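Local coordinates for protein paenibacillus xanthan lyase (Paenibacillus, PDB 6F2P) that probably cleaves xanthan by beta-elimination, as a multidomain, calcium-binding lyase with the domains of polysaccharide lyase family 8, at residues F689-S694 and I706-S711; T713-K718 and V747-T752. All coordinates share one frame; numbering follows the deposited sequence.

Contact 1 of 2, residues F689-S694 and I706-S711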
loop_
_atom_site.group_PDB
_atom_site.type_symbol
_atom_site.label_atom_id
_atom_site.label_comp_id
_atom_site.label_asym_id
_atom_site.label_seq_id
_atom_site.Cartn_x
_atom_site.Cartn_y
_atom_site.Cartn_z
ATOM N N PHE A 689 -16.537 2.040 19.493
ATOM C CA PHE A 689 -15.126 2.310 19.312
ATOM C C PHE A 689 -14.641 1.481 18.137
ATOM O O PHE A 689 -14.742 0.251 18.151
ATOM C CB PHE A 689 -14.363 1.922 20.568
ATOM C CG PHE A 689 -13.013 2.529 20.659
ATOM C CD1 PHE A 689 -11.962 2.026 19.915
ATOM C CD2 PHE A 689 -12.784 3.604 21.498
ATOM C CE1 PHE A 689 -10.703 2.596 19.998
ATOM C CE2 PHE A 689 -11.536 4.177 21.586
ATOM C CZ PHE A 689 -10.493 3.672 20.838
ATOM N N GLU A 690 -14.122 2.152 17.113
ATOM C CA GLU A 690 -13.670 1.452 15.921
ATOM C C GLU A 690 -12.164 1.592 15.721
ATOM O O GLU A 690 -11.584 2.654 15.962
ATOM C CB GLU A 690 -14.429 1.950 14.699
ATOM C CG GLU A 690 -13.957 1.334 13.411
ATOM C CD GLU A 690 -14.653 1.911 12.198
ATOM O OE1 GLU A 690 -15.410 2.894 12.345
ATOM O OE2 GLU A 690 -14.439 1.374 11.095
ATOM N N ILE A 691 -11.532 0.507 15.293
ATOM C CA ILE A 691 -10.099 0.510 15.039
ATOM C C ILE A 691 -9.766 0.000 13.637
ATOM O O ILE A 691 -10.295 -1.019 13.189
ATOM C CB ILE A 691 -9.353 -0.340 16.068
ATOM C CG1 ILE A 691 -9.618 0.183 17.476
ATOM C CG2 ILE A 691 -7.855 -0.343 15.773
ATOM C CD1 ILE A 691 -10.281 -0.822 18.380
ATOM N N SER A 692 -8.898 0.722 12.940
ATOM C CA SER A 692 -8.437 0.295 11.625
ATOM C C SER A 692 -6.946 -0.011 11.679
ATOM O O SER A 692 -6.161 0.792 12.189
ATOM C CB SER A 692 -8.710 1.373 10.585
ATOM O OG SER A 692 -8.389 0.922 9.279
ATOM N N VAL A 693 -6.557 -1.179 11.173
ATOM C CA VAL A 693 -5.160 -1.609 11.220
ATOM C C VAL A 693 -4.645 -2.047 9.856
ATOM O O VAL A 693 -5.372 -2.683 9.092
ATOM C CB VAL A 693 -4.985 -2.796 12.178
ATOM C CG1 VAL A 693 -3.502 -3.088 12.408
ATOM C CG2 VAL A 693 -5.680 -2.513 13.482
ATOM N N SER A 694 -3.393 -1.721 9.547
ATOM C CA SER A 694 -2.764 -2.238 8.335
ATOM C C SER A 694 -1.294 -2.497 8.590
ATOM O O SER A 694 -0.709 -1.915 9.496
ATOM C CB SER A 694 -2.911 -1.252 7.180
ATOM O OG SER A 694 -2.015 -0.168 7.336
ATOM N N ILE A 706 -3.116 -6.157 18.845
ATOM C CA ILE A 706 -3.451 -4.805 19.245
ATOM C C ILE A 706 -4.225 -4.819 20.571
ATOM O O ILE A 706 -5.179 -5.590 20.743
ATOM C CB ILE A 706 -4.312 -4.122 18.164
ATOM C CG1 ILE A 706 -3.545 -4.026 16.831
ATOM C CG2 ILE A 706 -4.809 -2.758 18.637
ATOM C CD1 ILE A 706 -2.480 -2.955 16.770
ATOM N N ASP A 707 -3.804 -3.983 21.515
ATOM C CA ASP A 707 -4.595 -3.751 22.717
ATOM C C ASP A 707 -5.136 -2.336 22.670
ATOM O O ASP A 707 -4.451 -1.416 22.216
ATOM C CB ASP A 707 -3.755 -3.938 23.981
ATOM C CG ASP A 707 -3.353 -5.391 24.214
ATOM O OD1 ASP A 707 -4.012 -6.292 23.653
ATOM O OD2 ASP A 707 -2.380 -5.634 24.966
ATOM N N VAL A 708 -6.373 -2.159 23.117
ATOM C CA VAL A 708 -6.915 -0.822 23.295
ATOM C C VAL A 708 -7.347 -0.633 24.745
ATOM O O VAL A 708 -8.219 -1.340 25.242
ATOM C CB VAL A 708 -8.084 -0.536 22.341
ATOM C CG1 VAL A 708 -8.668 0.830 22.617
ATOM C CG2 VAL A 708 -7.618 -0.623 20.911
ATOM N N ASN A 709 -6.720 0.329 25.413
ATOM C CA ASN A 709 -6.872 0.538 26.845
ATOM C C ASN A 709 -8.221 1.146 27.218
ATOM O O ASN A 709 -8.292 2.255 27.753
ATOM C CB ASN A 709 -5.734 1.424 27.356
ATOM C CG ASN A 709 -5.508 1.278 28.843
ATOM O OD1 ASN A 709 -6.214 0.533 29.505
ATOM N ND2 ASN A 709 -4.513 1.980 29.374
ATOM N N LYS A 710 -9.290 0.410 26.931
ATOM C CA LYS A 710 -10.643 0.844 27.260
ATOM C C LYS A 710 -11.589 -0.344 27.256
ATOM O O LYS A 710 -11.413 -1.293 26.492
ATOM C CB LYS A 710 -11.145 1.902 26.283
ATOM C CG LYS A 710 -12.355 2.628 26.789
ATOM C CD LYS A 710 -12.980 3.535 25.752
ATOM C CE LYS A 710 -13.354 4.863 26.385
ATOM N NZ LYS A 710 -12.124 5.650 26.739
ATOM N N SER A 711 -12.596 -0.280 28.115
ATOM C CA SER A 711 -13.544 -1.369 28.278
ATOM C C SER A 711 -14.620 -1.319 27.207
ATOM O O SER A 711 -15.197 -0.264 26.951
ATOM C CB SER A 711 -14.189 -1.288 29.663
ATOM O OG SER A 711 -15.062 -2.380 29.879
#
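Val708 meets Phe689 with one methyl and Ile691 with the other, and these two apolar contacts form the middle of the interface. Starting at Val708 CB, the nearest atom found is Ile691 CD1 at 4.5 Å, so the branches rather than CB do the touching. CG1 continues anti to the backbone N (chi1 177°) and lies 3.8 Å from both CE1 and CZ of Phe689, approaching the ring obliquely. CG2 turns the other way and packs on Ile691 CD1 at 3.7 Å, where the two aliphatic chains slide past each other in opposite directions. Ile691 CG1 also lies in the plane of the Phe689 ring, at its edge. Toward one end Val693 CG2 reaches Ile706 CG1 at 4.3 Å; toward the other, the aliphatic CD of Lys710 comes obliquely to Phe689 CD2 at 4.3 Å. No hydrogen bond crosses between the segments, and the axes of strand segments 689-694 and 706-708 come within 10.2 Å at their closest, 155° between their directions, the evidence for face-to-face packing of two sheets. Strand 688-694 runs between strands 678-684 and 744-750 in one sheet, while strand 703-708 runs between 672-674 and 731-736 in the other; Phe733 of strand 731-736 touches both Ile691 and Ile706, extending this buried apolar layer of the beta-sandwich.

Contact 2 of 2, residues T713-K718 and V747-T752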
loop_
_atom_site.group_PDB
_atom_site.type_symbol
_atom_site.label_atom_id
_atom_site.label_comp_id
_atom_site.label_asym_id
_atom_site.label_seq_id
_atom_site.Cartn_x
_atom_site.Cartn_y
_atom_site.Cartn_z
ATOM N N THR A 713 -18.237 -3.540 25.685
ATOM C CA THR A 713 -19.300 -4.419 26.149
ATOM C C THR A 713 -19.457 -5.619 25.225
ATOM O O THR A 713 -19.910 -6.682 25.639
ATOM C CB THR A 713 -20.632 -3.670 26.217
ATOM O OG1 THR A 713 -20.987 -3.215 24.906
ATOM C CG2 THR A 713 -20.509 -2.484 27.145
ATOM N N GLY A 714 -19.072 -5.450 23.967
ATOM C CA GLY A 714 -19.126 -6.550 23.028
ATOM C C GLY A 714 -18.730 -6.132 21.632
ATOM O O GLY A 714 -18.059 -5.124 21.438
ATOM N N LEU A 715 -19.168 -6.909 20.654
ATOM C CA LEU A 715 -18.787 -6.680 19.273
ATOM C C LEU A 715 -19.942 -6.117 18.455
ATOM O O LEU A 715 -21.095 -6.479 18.656
ATOM C CB LEU A 715 -18.298 -7.987 18.655
ATOM C CG LEU A 715 -17.724 -7.870 17.250
ATOM C CD1 LEU A 715 -16.520 -6.938 17.263
ATOM C CD2 LEU A 715 -17.362 -9.239 16.701
ATOM N N ILE A 716 -19.630 -5.212 17.538
ATOM C CA ILE A 716 -20.616 -4.744 16.588
ATOM C C ILE A 716 -20.316 -5.338 15.224
ATOM O O ILE A 716 -21.193 -5.914 14.597
ATOM C CB ILE A 716 -20.647 -3.224 16.498
ATOM C CG1 ILE A 716 -21.108 -2.641 17.828
ATOM C CG2 ILE A 716 -21.590 -2.787 15.398
ATOM C CD1 ILE A 716 -21.174 -1.138 17.852
ATOM N N SER A 717 -19.073 -5.212 14.770
ATOM C CA SER A 717 -18.680 -5.768 13.475
ATOM C C SER A 717 -17.175 -5.933 13.363
ATOM O O SER A 717 -16.421 -5.364 14.150
ATOM C CB SER A 717 -19.185 -4.894 12.336
ATOM O OG SER A 717 -18.765 -3.555 12.520
ATOM N N LYS A 718 -16.739 -6.718 12.382
ATOM C CA LYS A 718 -15.318 -6.972 12.203
ATOM C C LYS A 718 -15.008 -7.568 10.835
ATOM O O LYS A 718 -15.811 -8.311 10.273
ATOM C CB LYS A 718 -14.787 -7.887 13.314
ATOM C CG LYS A 718 -15.015 -9.372 13.090
ATOM C CD LYS A 718 -14.287 -10.220 14.131
ATOM C CE LYS A 718 -14.287 -11.681 13.727
ATOM N NZ LYS A 718 -13.957 -11.838 12.267
ATOM N N VAL A 747 -12.334 -3.249 12.954
ATOM C CA VAL A 747 -13.179 -3.858 13.966
ATOM C C VAL A 747 -13.882 -2.748 14.746
ATOM O O VAL A 747 -13.282 -1.725 15.059
ATOM C CB VAL A 747 -12.370 -4.780 14.914
ATOM C CG1 VAL A 747 -11.302 -4.002 15.671
ATOM C CG2 VAL A 747 -13.295 -5.499 15.896
ATOM N N LYS A 748 -15.167 -2.934 15.030
ATOM C CA LYS A 748 -15.930 -1.939 15.775
ATOM C C LYS A 748 -16.565 -2.567 17.015
ATOM O O LYS A 748 -17.389 -3.485 16.927
ATOM C CB LYS A 748 -16.987 -1.266 14.889
ATOM C CG LYS A 748 -17.845 -0.242 15.632
ATOM C CD LYS A 748 -18.403 0.832 14.702
ATOM C CE LYS A 748 -19.242 0.236 13.582
ATOM N NZ LYS A 748 -19.967 1.267 12.777
ATOM N N PHE A 749 -16.161 -2.064 18.175
ATOM C CA PHE A 749 -16.629 -2.579 19.446
ATOM C C PHE A 749 -17.798 -1.757 19.981
ATOM O O PHE A 749 -17.909 -0.564 19.702
ATOM C CB PHE A 749 -15.487 -2.543 20.449
ATOM C CG PHE A 749 -14.442 -3.591 20.217
ATOM C CD1 PHE A 749 -14.605 -4.875 20.719
ATOM C CD2 PHE A 749 -13.286 -3.295 19.508
ATOM C CE1 PHE A 749 -13.632 -5.849 20.517
ATOM C CE2 PHE A 749 -12.308 -4.264 19.301
ATOM C CZ PHE A 749 -12.481 -5.542 19.805
ATOM N N SER A 750 -18.667 -2.394 20.759
ATOM C CA SER A 750 -19.731 -1.670 21.440
ATOM C C SER A 750 -19.236 -1.185 22.801
ATOM O O SER A 750 -18.456 -1.865 23.465
ATOM C CB SER A 750 -20.963 -2.558 21.603
ATOM O OG SER A 750 -20.664 -3.716 22.366
ATOM N N LEU A 751 -19.682 -0.008 23.221
ATOM C CA LEU A 751 -19.260 0.533 24.510
ATOM C C LEU A 751 -20.403 0.592 25.520
ATOM O O LEU A 751 -20.181 0.834 26.705
ATOM C CB LEU A 751 -18.664 1.929 24.336
ATOM C CG LEU A 751 -17.358 2.036 23.552
ATOM C CD1 LEU A 751 -16.851 3.474 23.569
ATOM C CD2 LEU A 751 -16.314 1.090 24.119
ATOM N N THR A 752 -21.624 0.377 25.041
ATOM C CA THR A 752 -22.801 0.422 25.902
ATOM C C THR A 752 -23.626 -0.860 25.819
ATOM O O THR A 752 -23.306 -1.785 25.061
ATOM C CB THR A 752 -23.722 1.606 25.552
ATOM O OG1 THR A 752 -24.162 1.483 24.191
ATOM C CG2 THR A 752 -22.999 2.938 25.757
#
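A classic beta bulge interrupts the antiparallel pairing of these two strands, with Ile716 and Ser717 both facing Lys748. Its signature is the Lys748 carbonyl oxygen, which accepts Ile716 N at 2.9 Å and, in the carbonyl plane, Ser717 N at 3.2 Å. The return bond, Lys748 N to Ser717 O, is 2.9 Å long and almost straight (178°). Ile716 CG1 lies 3.8 Å from Ser750 CB, while the Leu715 side chain crosses that of Val747 at about a right angle, CD1 to CG2 3.8 Å. Before the bulge, Ser750 N bonds Gly714 O, and Thr713 N bonds Ser750 O. Thr713 OG1 sits between its backbone N and carbonyl carbon (chi1 62°), from where it accepts Ser750 OG at 2.6 Å and donates to Thr752 O at 2.7 Å, thereby linking the strand end to the loop that follows. A valine at Thr713 would probably leave Ser750 OG without this acceptor and Thr752 O without its hydroxyl donor. Strand 714-718 is outermost in this sheet. Its one extra residue opposite Lys748 and the two N-H groups sharing one carbonyl are the hallmarks of a classic bulge.

Overall arrangement
Contacts 1 and 2 have centres about 10 Å apart and share a sheet, but they use it differently: 689-694 with 706-711 joins it to the facing sheet, with no hydrogen bond across, whereas 713-718 with 747-752 is bridged pairing within it. The shared sheet is seen in Phe689 O, 2.7 Å from Phe749 N, and Ile691 N, 2.8 Å from Val747 O, both probable hydrogen bonds. In chain order contact 1 closes before contact 2 opens. The same sheet includes strand 646-651, whose Glu651 binds a calcium ion. Within contact 2, Ser717 OG hydrogen-bonds a diol probably from the crystallisation liquor; the diol is at most weak evidence for a pocket.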